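Local coordinates for protein chitin deacetylase (Bombyx mori, PDB 5ZNT) that hydrolyses the N-acetamido groups of N-acetyl-D-glucosamine residues in chitin, a zinc-dependent deacetylation carried out by this catalytic domain of carbohydrate esterase family 4, at residues 240-246 with 278-282; 175-181 with 214-218; 95-99 with 301-305; 41-45 with 56-60; 149-153 with 170-174. All coordinates share one frame; numbering follows the deposited sequence.

Contact 1 of 5, residues 240-246 with 278-282; sequences ILTGDQF and PEFLE
Phe-280 pushes its ring end against the chain that leads into helix 243-258. CE1 and CZ, at the far end of the ring, do the touching. Phe-280 CZ lies 3.5 Å from Ile-240 O, and Phe-280 CE1 lies 3.5 Å from Thr-242 C. The peptide at Thr-242 and Gly-243 meets the ring at its edge, near the ring plane. CG of Phe-280 stands anti to its carbonyl carbon (chi1 -65°), which carries the ring across to this backbone. Phe-246 answers from one helical turn on. Its CD2 edge reaches Phe-280 O at 3.6 Å, close to the plane of the Phe-246 ring. The two phenyl planes are inclined at 66°, an oblique pairing. Gly-243 lets the backbones close in, with its CA 3.7 Å from Glu-279 O. Thr-242 and Gln-245 form a capping box: Gln-245 N donates to Thr-242 OG1 at 3.1 Å, and Thr-242 N donates back to Gln-245 OE1 at 3.1 Å. Gln-245 OE1 takes a second bond from Leu-241 N at 2.7 Å. The contact joins the N-terminal turns of helices 243-258 and 278-294. Trp-273 of helix 271-276 stacks on Phe-280 and meets Phe-246 edge-to-face, while Leu-281 packs on helix 53-59.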
# COMPACT_ATOMS: atom_id res chain seq x y z
N ILE A 240 9.09 -16.19 -11.95
CA ILE A 240 10.16 -15.21 -12.09
C ILE A 240 11.39 -15.72 -11.35
O ILE A 240 11.45 -15.66 -10.12
CB ILE A 240 9.74 -13.83 -11.54
CG1 ILE A 240 8.51 -13.29 -12.28
CG2 ILE A 240 10.91 -12.85 -11.63
CD1 ILE A 240 8.05 -11.97 -11.72
N LEU A 241 12.39 -16.20 -12.10
CA LEU A 241 13.57 -16.80 -11.50
C LEU A 241 14.87 -16.03 -11.72
O LEU A 241 15.81 -16.21 -10.94
CB LEU A 241 13.76 -18.23 -12.01
CG LEU A 241 12.55 -19.11 -11.72
CD1 LEU A 241 12.53 -20.29 -12.68
CD2 LEU A 241 12.48 -19.56 -10.25
N THR A 242 14.96 -15.19 -12.76
CA THR A 242 16.18 -14.44 -13.03
C THR A 242 15.89 -12.95 -13.07
O THR A 242 14.74 -12.51 -13.23
CB THR A 242 16.82 -14.85 -14.37
OG1 THR A 242 16.06 -14.30 -15.45
CG2 THR A 242 16.89 -16.37 -14.50
N GLY A 243 16.97 -12.17 -12.92
CA GLY A 243 16.87 -10.72 -13.07
C GLY A 243 16.35 -10.29 -14.43
O GLY A 243 15.55 -9.36 -14.52
N ASP A 244 16.78 -10.97 -15.49
CA ASP A 244 16.30 -10.63 -16.83
C ASP A 244 14.80 -10.85 -16.95
O ASP A 244 14.09 -10.03 -17.55
CB ASP A 244 17.03 -11.44 -17.90
CG ASP A 244 16.96 -10.78 -19.26
OD1 ASP A 244 17.56 -9.68 -19.39
OD2 ASP A 244 16.30 -11.33 -20.18
N GLN A 245 14.30 -11.98 -16.43
CA GLN A 245 12.87 -12.23 -16.47
C GLN A 245 12.10 -11.15 -15.72
O GLN A 245 11.06 -10.67 -16.19
CB GLN A 245 12.54 -13.61 -15.87
CG GLN A 245 13.03 -14.79 -16.70
CD GLN A 245 12.92 -16.12 -15.95
OE1 GLN A 245 12.72 -16.15 -14.73
NE2 GLN A 245 13.07 -17.23 -16.68
N PHE A 246 12.60 -10.76 -14.54
CA PHE A 246 11.97 -9.72 -13.74
C PHE A 246 11.97 -8.39 -14.48
O PHE A 246 10.95 -7.68 -14.50
CB PHE A 246 12.71 -9.58 -12.40
CG PHE A 246 12.02 -8.66 -11.40
CD1 PHE A 246 10.64 -8.51 -11.40
CD2 PHE A 246 12.76 -7.96 -10.47
CE1 PHE A 246 10.02 -7.67 -10.49
CE2 PHE A 246 12.13 -7.11 -9.54
CZ PHE A 246 10.77 -6.97 -9.57
N PRO A 278 19.71 -10.78 -4.80
CA PRO A 278 20.40 -9.61 -5.37
C PRO A 278 20.13 -9.32 -6.86
O PRO A 278 20.06 -8.13 -7.23
CB PRO A 278 21.88 -9.94 -5.13
CG PRO A 278 21.88 -10.72 -3.87
CD PRO A 278 20.59 -11.54 -3.88
N GLU A 279 19.96 -10.33 -7.72
CA GLU A 279 19.68 -10.03 -9.12
C GLU A 279 18.30 -9.40 -9.30
O GLU A 279 18.07 -8.66 -10.26
CB GLU A 279 19.79 -11.30 -9.98
CG GLU A 279 18.82 -12.36 -9.55
CD GLU A 279 19.15 -13.17 -8.28
OE1 GLU A 279 18.38 -14.16 -7.97
OE2 GLU A 279 20.16 -12.91 -7.53
N PHE A 280 17.36 -9.69 -8.40
CA PHE A 280 16.07 -9.03 -8.49
C PHE A 280 16.19 -7.57 -8.10
O PHE A 280 15.66 -6.69 -8.79
CB PHE A 280 15.02 -9.74 -7.62
CG PHE A 280 14.69 -11.16 -8.06
CD1 PHE A 280 15.06 -11.63 -9.32
CD2 PHE A 280 14.01 -12.02 -7.21
CE1 PHE A 280 14.75 -12.94 -9.72
CE2 PHE A 280 13.70 -13.32 -7.60
CZ PHE A 280 14.07 -13.78 -8.86
N LEU A 281 16.88 -7.28 -7.00
CA LEU A 281 17.11 -5.90 -6.63
C LEU A 281 17.85 -5.15 -7.74
O LEU A 281 17.47 -4.04 -8.09
CB LEU A 281 17.90 -5.81 -5.32
CG LEU A 281 18.21 -4.38 -4.85
CD1 LEU A 281 16.88 -3.63 -4.59
CD2 LEU A 281 19.08 -4.39 -3.62
N GLU A 282 18.89 -5.77 -8.30
CA GLU A 282 19.65 -5.10 -9.36
C GLU A 282 18.78 -4.81 -10.57
O GLU A 282 18.82 -3.71 -11.12
CB GLU A 282 20.86 -5.96 -9.76
CG GLU A 282 21.57 -5.44 -11.01
CD GLU A 282 22.79 -6.25 -11.38
OE1 GLU A 282 23.65 -6.47 -10.51
OE2 GLU A 282 22.88 -6.68 -12.55

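Contact 2 of 5, residues 175-181 with 214-218; sequences PLSNPPL and NELDR. Unlike the reference sequence in segment 175-181: Pro-180 (reference Arg).
Two loops that leave neighbouring parallel strands, 173-174 and 209-214, are joined here through Leu-176, Leu-181, Asn-214 and Glu-215. Asn-214 makes a two-bond amide pairing with the backbone of Leu-181. Asn-214 OD1 accepts from Leu-181 N at 2.9 Å, with the donor above the carbonyl plane. ND2 of Asn-214 donates a hydrogen bond to a lone pair of Leu-181 O at 2.9 Å, almost in the amide plane. Together they fix the rotation of the amide. Pro-180, where the reference sequence has Arg, lays CB 3.7 Å from Asn-214 OD1. Glu-215 holds the start of the loop. Glu-215 OE1 accepts from Leu-176 N at 2.9 Å on the anti side of the carboxylate, and OE2 is hydrogen-bonded to His-195 NE2. The Leu-176 side chain, with CG anti to its backbone N (chi1 179°), sets CD1 and CD2 each 3.9 Å from Asp-217 CB. One water bridges Asn-178 ND2 and Asp-217 OD2, and Asp-217 forms a salt bridge with Arg-219. Helix 243-258 lies alongside and contributes Arg-256 to Ser-177 O. Parallel pairing of these strands gives way to bonds in which the Asn-214 and Glu-215 side chains hold peptides of the outgoing loop.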
# COMPACT_ATOMS: atom_id res chain seq x y z
N PRO A 175 -8.73 -9.58 -10.87
CA PRO A 175 -8.08 -10.52 -11.78
C PRO A 175 -7.46 -9.79 -12.96
O PRO A 175 -7.93 -8.73 -13.38
CB PRO A 175 -9.22 -11.45 -12.23
CG PRO A 175 -10.45 -10.69 -12.02
CD PRO A 175 -10.19 -9.80 -10.80
N LEU A 176 -6.36 -10.36 -13.46
CA LEU A 176 -5.68 -9.87 -14.65
C LEU A 176 -6.69 -9.52 -15.74
O LEU A 176 -7.53 -10.36 -16.10
CB LEU A 176 -4.70 -10.92 -15.15
CG LEU A 176 -3.93 -10.53 -16.42
CD1 LEU A 176 -3.09 -9.29 -16.20
CD2 LEU A 176 -3.08 -11.67 -16.95
N SER A 177 -6.65 -8.27 -16.18
CA SER A 177 -7.63 -7.67 -17.07
C SER A 177 -6.89 -6.71 -17.98
O SER A 177 -5.88 -6.12 -17.58
CB SER A 177 -8.71 -6.87 -16.32
OG SER A 177 -9.53 -7.69 -15.51
N ASN A 178 -7.41 -6.52 -19.19
CA ASN A 178 -6.92 -5.49 -20.10
C ASN A 178 -8.10 -4.69 -20.63
O ASN A 178 -8.96 -5.25 -21.34
CB ASN A 178 -6.12 -6.11 -21.24
CG ASN A 178 -4.82 -6.70 -20.75
OD1 ASN A 178 -3.92 -5.98 -20.32
ND2 ASN A 178 -4.72 -8.02 -20.80
N PRO A 179 -8.21 -3.40 -20.29
CA PRO A 179 -7.21 -2.71 -19.47
C PRO A 179 -7.34 -3.04 -17.97
O PRO A 179 -8.37 -3.59 -17.55
CB PRO A 179 -7.51 -1.23 -19.75
CG PRO A 179 -8.97 -1.19 -20.05
CD PRO A 179 -9.31 -2.51 -20.71
N PRO A 180 -6.30 -2.73 -17.18
CA PRO A 180 -6.41 -2.86 -15.72
C PRO A 180 -7.34 -1.81 -15.15
O PRO A 180 -7.83 -0.92 -15.86
CB PRO A 180 -4.97 -2.66 -15.23
CG PRO A 180 -4.35 -1.78 -16.31
CD PRO A 180 -4.97 -2.26 -17.61
N LEU A 181 -7.59 -1.89 -13.84
CA LEU A 181 -8.63 -1.10 -13.20
C LEU A 181 -8.03 0.08 -12.43
O LEU A 181 -6.96 -0.03 -11.83
CB LEU A 181 -9.47 -1.96 -12.25
CG LEU A 181 -10.65 -2.74 -12.85
CD1 LEU A 181 -10.20 -3.67 -13.96
CD2 LEU A 181 -11.40 -3.54 -11.77
N ASN A 214 -4.46 -4.74 -8.92
CA ASN A 214 -4.52 -5.42 -10.21
C ASN A 214 -3.47 -6.51 -10.27
O ASN A 214 -2.30 -6.27 -10.00
CB ASN A 214 -4.27 -4.44 -11.36
CG ASN A 214 -5.41 -3.48 -11.56
OD1 ASN A 214 -6.46 -3.86 -12.08
ND2 ASN A 214 -5.20 -2.22 -11.18
N GLU A 215 -3.89 -7.72 -10.65
CA GLU A 215 -2.90 -8.76 -10.90
C GLU A 215 -1.99 -8.36 -12.05
O GLU A 215 -2.41 -7.67 -12.98
CB GLU A 215 -3.58 -10.08 -11.23
CG GLU A 215 -4.27 -10.75 -10.05
CD GLU A 215 -4.79 -12.13 -10.43
OE1 GLU A 215 -5.17 -12.32 -11.61
OE2 GLU A 215 -4.80 -13.01 -9.56
N LEU A 216 -0.74 -8.77 -11.97
CA LEU A 216 0.20 -8.54 -13.04
C LEU A 216 0.27 -9.79 -13.92
O LEU A 216 -0.02 -10.90 -13.46
CB LEU A 216 1.59 -8.19 -12.50
CG LEU A 216 1.89 -6.71 -12.15
CD1 LEU A 216 0.77 -6.00 -11.46
CD2 LEU A 216 3.15 -6.62 -11.29
N ASP A 217 0.62 -9.59 -15.19
CA ASP A 217 0.73 -10.66 -16.19
C ASP A 217 2.12 -11.26 -16.08
O ASP A 217 3.12 -10.59 -16.34
CB ASP A 217 0.44 -10.08 -17.58
CG ASP A 217 0.49 -11.13 -18.70
OD1 ASP A 217 0.80 -12.32 -18.46
OD2 ASP A 217 0.22 -10.74 -19.85
N ARG A 218 2.19 -12.52 -15.67
CA ARG A 218 3.49 -13.14 -15.45
C ARG A 218 3.99 -13.92 -16.66
O ARG A 218 5.03 -14.58 -16.57
CB ARG A 218 3.40 -14.09 -14.26
CG ARG A 218 2.47 -15.21 -14.61
CD ARG A 218 2.69 -16.40 -13.78
NE ARG A 218 1.92 -16.29 -12.55
CZ ARG A 218 1.75 -17.30 -11.72
NH1 ARG A 218 2.28 -18.49 -12.02
NH2 ARG A 218 1.04 -17.13 -10.60
O HOH W 1 -6.74 -6.13 -13.21
O HOH W 2 -4.45 -6.54 -14.70
O HOH W 3 -2.23 -9.33 -20.51

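Contact 3 of 5, residues 95-99 with 301-305; sequences GHEIA and VTMTQ
Glu-97, at the start of a strand of the parallel sheet, reaches across to the N-terminus of helix 303-311. The sheet belongs to the barrel-like deacetylase fold of the CE4 family. Glu-97 has the most surface buried by this contact. Its chain is fully extended, with CG anti to the backbone N (chi1 175°), and this brings the carboxylate to the helix end. Glu-97 OE1 accepts from Thr-304 N at 2.8 Å through its syn lone pair, in a nearly straight bond of 172°. Glu-97 OE2 accepts from Thr-304 OG1 at 2.7 Å, with the hydroxyl above the carboxylate plane. Tyr-168 OH is a second partner of OE2, so this buried oxygen is held twice. The N-terminal end of the helix would tend to stabilise the negative charge.

Thr-302 comes next in buried surface. Thr-302 CG2 lies 3.8 Å from Glu-97 CB. Thr-302 is also the N-cap of the helix. It forms a capping box with Gln-305, whose N donates to Thr-302 OG1 at 3.0 Å. Thr-304 lies a little further into the first turn, and its side chain crosses that of Glu-97 at about a right angle. Met-303 N turns instead to Thr-75 OG1 of the adjacent strand. Within this first turn, Gln-305 OE1 accepts from Thr-302 N at 3.0 Å, the donor lying above the carbonyl plane.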
# COMPACT_ATOMS: atom_id res chain seq x y z
N GLY A 95 9.03 11.30 3.81
CA GLY A 95 7.95 11.51 2.86
C GLY A 95 7.30 10.25 2.32
O GLY A 95 6.43 10.35 1.44
N HIS A 96 7.71 9.07 2.79
CA HIS A 96 6.99 7.86 2.42
C HIS A 96 5.75 7.72 3.28
O HIS A 96 5.66 8.25 4.39
CB HIS A 96 7.90 6.64 2.55
CG HIS A 96 9.17 6.77 1.78
ND1 HIS A 96 9.22 6.65 0.40
CD2 HIS A 96 10.43 7.06 2.18
CE1 HIS A 96 10.47 6.83 -0.00
NE2 HIS A 96 11.22 7.09 1.05
N GLU A 97 4.76 7.02 2.75
CA GLU A 97 3.49 6.85 3.44
C GLU A 97 3.56 5.64 4.36
O GLU A 97 4.11 4.60 3.99
CB GLU A 97 2.35 6.67 2.44
CG GLU A 97 1.02 6.37 3.13
CD GLU A 97 -0.18 6.37 2.19
OE1 GLU A 97 0.00 6.66 0.98
OE2 GLU A 97 -1.31 6.08 2.67
N ILE A 98 3.01 5.78 5.57
CA ILE A 98 2.91 4.68 6.52
C ILE A 98 1.45 4.27 6.60
O ILE A 98 0.60 5.11 6.87
CB ILE A 98 3.44 5.06 7.91
CG1 ILE A 98 4.90 5.49 7.82
CG2 ILE A 98 3.26 3.88 8.90
CD1 ILE A 98 5.85 4.42 7.29
N ALA A 99 1.17 2.99 6.37
CA ALA A 99 -0.18 2.43 6.44
C ALA A 99 -0.13 1.21 7.36
O ALA A 99 0.95 0.78 7.78
CB ALA A 99 -0.71 2.04 5.04
N VAL A 301 4.57 7.35 -6.69
CA VAL A 301 3.84 8.09 -5.66
C VAL A 301 3.30 7.13 -4.60
O VAL A 301 3.21 5.91 -4.80
CB VAL A 301 2.69 8.91 -6.28
CG1 VAL A 301 3.25 10.01 -7.23
CG2 VAL A 301 1.75 7.98 -7.04
N THR A 302 2.91 7.71 -3.46
CA THR A 302 2.24 6.93 -2.42
C THR A 302 0.80 6.62 -2.82
O THR A 302 0.24 7.21 -3.75
CB THR A 302 2.24 7.67 -1.10
OG1 THR A 302 1.34 8.79 -1.18
CG2 THR A 302 3.64 8.19 -0.75
N MET A 303 0.18 5.72 -2.06
CA MET A 303 -1.23 5.40 -2.30
C MET A 303 -2.11 6.60 -2.05
O MET A 303 -3.04 6.88 -2.82
CB MET A 303 -1.67 4.24 -1.41
CG MET A 303 -0.78 3.05 -1.50
SD MET A 303 -1.25 2.11 -2.93
CE MET A 303 -1.94 0.74 -2.13
N THR A 304 -1.89 7.30 -0.93
CA THR A 304 -2.65 8.51 -0.65
C THR A 304 -2.50 9.51 -1.80
O THR A 304 -3.47 10.18 -2.18
CB THR A 304 -2.19 9.14 0.67
OG1 THR A 304 -2.63 8.31 1.75
CG2 THR A 304 -2.77 10.57 0.86
N GLN A 305 -1.30 9.60 -2.39
CA GLN A 305 -1.09 10.53 -3.49
C GLN A 305 -1.88 10.12 -4.74
O GLN A 305 -2.29 10.99 -5.52
CB GLN A 305 0.40 10.65 -3.79
CG GLN A 305 1.08 11.57 -2.80
CD GLN A 305 2.59 11.54 -2.87
OE1 GLN A 305 3.19 10.69 -3.53
NE2 GLN A 305 3.21 12.50 -2.20

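Contact 4 of 5, residues 41-45 with 56-60; sequences TITFD and YKEIF
Phe-44 and Tyr-56 meet inside a beta-alpha-beta unit, where strand 38-45 is covered by helix 53-59 before the chain enters strand 75-78. Aromatic contacts dominate. Tyr-56 sends the edge of its ring to the face of Phe-44, an edge-to-face pair with planes at 58° and centroids 4.8 Å apart. CE1 of Tyr-56 sits over the centre of the Phe-44 ring, 3.5 Å above its plane. Phe-60 meets Phe-44 differently. The two rings come from opposite directions, and their CE2 atoms approach to 3.7 Å. Phe-44 CE2 lies at the edge of the Phe-60 ring, near its plane. Tyr-76 of strand 75-78 touches both Phe-44 and Tyr-56.

Aliphatic contacts fill in beside the rings. Ile-59 CD1 lies 4.1 Å from Phe-44 CZ, and Ile-42 CG2 is 4.5 Å from Phe-60 CZ. Ile-59 CG2 rests over the centre of the Phe-60 ring. Ile-42 and Phe-44 both direct their CB atoms to the helix. Asp-45 turns away, to a salt bridge with Arg-146; the following residue, Asp-46, is a zinc ligand. No hydrogen bond joins the two segments. Even the tyrosine hydroxyl packs here, with Tyr-56 OH 3.3 Å from Phe-44 CB.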
# COMPACT_ATOMS: atom_id res chain seq x y z
N THR A 41 2.77 2.72 -7.78
CA THR A 41 2.75 2.64 -6.31
C THR A 41 3.60 1.45 -5.91
O THR A 41 3.14 0.31 -5.90
CB THR A 41 1.33 2.51 -5.75
OG1 THR A 41 0.70 1.32 -6.25
CG2 THR A 41 0.48 3.72 -6.14
N ILE A 42 4.87 1.71 -5.61
CA ILE A 42 5.70 0.72 -4.94
C ILE A 42 5.23 0.60 -3.49
O ILE A 42 5.08 1.62 -2.80
CB ILE A 42 7.17 1.14 -4.98
CG1 ILE A 42 7.68 1.22 -6.43
CG2 ILE A 42 8.02 0.18 -4.14
CD1 ILE A 42 9.02 1.98 -6.50
N THR A 43 5.00 -0.62 -3.02
CA THR A 43 4.65 -0.83 -1.62
C THR A 43 5.52 -1.93 -1.03
O THR A 43 6.07 -2.77 -1.76
CB THR A 43 3.16 -1.20 -1.42
OG1 THR A 43 2.92 -2.55 -1.84
CG2 THR A 43 2.23 -0.25 -2.23
N PHE A 44 5.62 -1.92 0.31
CA PHE A 44 6.32 -2.94 1.08
C PHE A 44 5.45 -3.35 2.27
O PHE A 44 4.95 -2.49 3.00
CB PHE A 44 7.67 -2.41 1.58
CG PHE A 44 8.59 -2.03 0.47
CD1 PHE A 44 9.29 -3.01 -0.23
CD2 PHE A 44 8.74 -0.70 0.10
CE1 PHE A 44 10.12 -2.65 -1.28
CE2 PHE A 44 9.58 -0.34 -0.94
CZ PHE A 44 10.28 -1.32 -1.62
N ASP A 45 5.32 -4.65 2.46
CA ASP A 45 4.55 -5.10 3.59
C ASP A 45 5.49 -5.46 4.71
O ASP A 45 6.72 -5.59 4.55
CB ASP A 45 3.58 -6.20 3.19
CG ASP A 45 2.48 -5.71 2.29
OD1 ASP A 45 2.50 -4.51 1.91
OD2 ASP A 45 1.59 -6.52 1.95
N TYR A 56 16.13 -0.22 2.13
CA TYR A 56 15.33 0.95 1.75
C TYR A 56 16.21 2.16 1.48
O TYR A 56 15.88 2.99 0.63
CB TYR A 56 14.29 1.25 2.82
CG TYR A 56 13.25 0.13 2.97
CD1 TYR A 56 12.73 -0.52 1.86
CD2 TYR A 56 12.83 -0.28 4.24
CE1 TYR A 56 11.78 -1.55 1.99
CE2 TYR A 56 11.90 -1.32 4.38
CZ TYR A 56 11.38 -1.94 3.25
OH TYR A 56 10.44 -2.95 3.38
N LYS A 57 17.37 2.26 2.16
CA LYS A 57 18.29 3.36 1.88
C LYS A 57 18.91 3.22 0.50
O LYS A 57 19.14 4.23 -0.19
CB LYS A 57 19.40 3.42 2.94
CG LYS A 57 18.96 4.09 4.21
CD LYS A 57 20.04 4.00 5.30
CE LYS A 57 19.46 4.30 6.69
NZ LYS A 57 20.45 4.10 7.78
N GLU A 58 19.20 1.99 0.07
CA GLU A 58 19.76 1.77 -1.25
C GLU A 58 18.77 2.15 -2.34
O GLU A 58 19.15 2.76 -3.34
CB GLU A 58 20.19 0.31 -1.40
CG GLU A 58 20.71 -0.05 -2.76
CD GLU A 58 21.35 -1.45 -2.83
OE1 GLU A 58 21.41 -2.16 -1.79
OE2 GLU A 58 21.80 -1.83 -3.94
N ILE A 59 17.50 1.80 -2.16
CA ILE A 59 16.47 2.12 -3.15
C ILE A 59 16.18 3.62 -3.15
O ILE A 59 16.23 4.29 -4.18
CB ILE A 59 15.19 1.32 -2.91
CG1 ILE A 59 15.46 -0.19 -2.99
CG2 ILE A 59 14.12 1.75 -3.91
CD1 ILE A 59 14.31 -1.07 -2.49
N PHE A 60 15.82 4.15 -1.98
CA PHE A 60 15.34 5.52 -1.85
C PHE A 60 16.49 6.39 -1.36
O PHE A 60 16.54 6.85 -0.22
CB PHE A 60 14.13 5.57 -0.92
CG PHE A 60 13.02 4.70 -1.40
CD1 PHE A 60 12.28 5.05 -2.52
CD2 PHE A 60 12.74 3.49 -0.76
CE1 PHE A 60 11.27 4.24 -2.98
CE2 PHE A 60 11.73 2.65 -1.22
CZ PHE A 60 11.00 3.00 -2.34

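Contact 5 of 5, residues 149-153 with 170-174; sequences YLRVG and STITA
Thr-171 places its methyl group against the backbone of Leu-150, with CG2 3.6 Å from Leu-150 C. The same methyl touches Val-152 CG2 at 3.8 Å. CG2 stands anti to the Thr-171 backbone N, while OG1 stands anti to the carbonyl carbon (chi1 -50°). The methyl therefore faces the loop, and the hydroxyl is left for Asp-169 and Ala-147 N. Val-152 CG2 also touches Ile-172 CG1 at 3.9 Å, and the two side chains meet at a slant. Leu-150 passes Thr-173 at about a right angle, its CD1 4.1 Å from OG1.

No direct hydrogen bond joins the segments, but a water does. It donates to Leu-150 O at 2.9 Å and to Thr-171 O at 2.7 Å, and so links the two backbones. Thr-173 OG1 adds a weak bond to it.

Further out, Gln-199 binds both Leu-150 O and Val-152 N. Arg-151 turns from the contact to Asn-197 O and Ser-113 OG. Phe-158 of helix 154-163 packs on Val-152 and Ile-172. Met-213 of strand 209-214 packs on Leu-150.

The Leu-150 side chain is about 7 Å from the zinc and about 6 Å from the side chain of its ligand His-101. On the same loop, the Tyr-149 ring meets that of the zinc ligand His-105. The 149-153 loop thus borders the zinc site, consistent with a wall of the CE4 metal centre.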
# COMPACT_ATOMS: atom_id res chain seq x y z
N TYR A 149 -2.15 -11.64 4.42
CA TYR A 149 -2.44 -12.67 3.40
C TYR A 149 -3.52 -12.22 2.41
O TYR A 149 -4.14 -13.06 1.74
CB TYR A 149 -2.76 -14.02 4.09
CG TYR A 149 -1.74 -14.30 5.18
CD1 TYR A 149 -0.48 -14.82 4.87
CD2 TYR A 149 -1.99 -13.94 6.50
CE1 TYR A 149 0.48 -15.03 5.87
CE2 TYR A 149 -1.02 -14.12 7.51
CZ TYR A 149 0.20 -14.66 7.17
OH TYR A 149 1.14 -14.85 8.16
N LEU A 150 -3.73 -10.90 2.29
CA LEU A 150 -4.75 -10.30 1.42
C LEU A 150 -6.12 -10.94 1.66
O LEU A 150 -6.89 -11.18 0.73
CB LEU A 150 -4.34 -10.40 -0.05
CG LEU A 150 -2.97 -9.79 -0.41
CD1 LEU A 150 -2.70 -9.88 -1.91
CD2 LEU A 150 -2.93 -8.32 0.01
N ARG A 151 -6.44 -11.21 2.93
CA ARG A 151 -7.74 -11.77 3.28
C ARG A 151 -8.73 -10.63 3.48
O ARG A 151 -8.68 -9.92 4.50
CB ARG A 151 -7.65 -12.64 4.53
CG ARG A 151 -6.69 -13.81 4.45
CD ARG A 151 -6.91 -14.65 3.20
NE ARG A 151 -8.25 -15.25 3.14
CZ ARG A 151 -8.69 -15.97 2.12
NH1 ARG A 151 -7.90 -16.17 1.07
NH2 ARG A 151 -9.92 -16.46 2.13
N VAL A 152 -9.65 -10.46 2.54
CA VAL A 152 -10.67 -9.44 2.66
C VAL A 152 -11.67 -9.85 3.73
O VAL A 152 -12.01 -11.04 3.86
CB VAL A 152 -11.37 -9.22 1.31
CG1 VAL A 152 -12.27 -8.00 1.39
CG2 VAL A 152 -10.31 -9.06 0.23
N GLY A 153 -12.15 -8.87 4.51
CA GLY A 153 -13.07 -9.15 5.61
C GLY A 153 -14.54 -8.87 5.33
O GLY A 153 -15.25 -8.34 6.19
N SER A 170 -6.34 -1.47 0.61
CA SER A 170 -5.63 -2.07 -0.52
C SER A 170 -5.44 -3.54 -0.19
O SER A 170 -4.33 -4.04 0.04
CB SER A 170 -4.30 -1.39 -0.83
OG SER A 170 -3.77 -1.89 -2.07
N THR A 171 -6.56 -4.26 -0.16
CA THR A 171 -6.58 -5.70 0.07
C THR A 171 -7.27 -6.47 -1.06
O THR A 171 -6.96 -7.64 -1.27
CB THR A 171 -7.30 -6.00 1.39
OG1 THR A 171 -6.76 -5.19 2.44
CG2 THR A 171 -7.20 -7.47 1.75
N ILE A 172 -8.18 -5.83 -1.78
CA ILE A 172 -8.98 -6.51 -2.79
C ILE A 172 -8.17 -6.65 -4.07
O ILE A 172 -7.61 -5.68 -4.58
CB ILE A 172 -10.28 -5.74 -3.04
CG1 ILE A 172 -11.14 -5.80 -1.77
CG2 ILE A 172 -11.03 -6.31 -4.28
CD1 ILE A 172 -12.36 -4.92 -1.84
N THR A 173 -8.07 -7.88 -4.58
CA THR A 173 -7.36 -8.15 -5.82
C THR A 173 -8.33 -8.15 -7.00
O THR A 173 -9.46 -8.63 -6.88
CB THR A 173 -6.64 -9.50 -5.72
OG1 THR A 173 -5.64 -9.44 -4.68
CG2 THR A 173 -5.99 -9.81 -7.01
N ALA A 174 -7.90 -7.57 -8.12
CA ALA A 174 -8.69 -7.65 -9.35
C ALA A 174 -8.02 -8.61 -10.31
O ALA A 174 -6.81 -8.48 -10.54
CB ALA A 174 -8.85 -6.28 -10.01
O HOH W 4 -7.48 -10.19 -1.89

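How the contacts relate
Contacts 3 and 4 work on the same parallel sheet near the middle of the chain and touch through His-96 and Phe-60. Contact 4 is aromatic and apolar, whereas contact 3 turns on one buried carboxylate. Contact 5 is also buried but lies across the chain's centre from contact 4, nearer the zinc, and relies on methyl packing and a water. It passes directly into contact 2, where Ala-174 O probably accepts from Glu-215 N. Contact 2, also buried, is polar, with three direct hydrogen bonds between loops. Contact 1 is the outermost, about 22 Å from the chain's centre, partly exposed, and reaches contact 4 through Leu-281 on Ile-59.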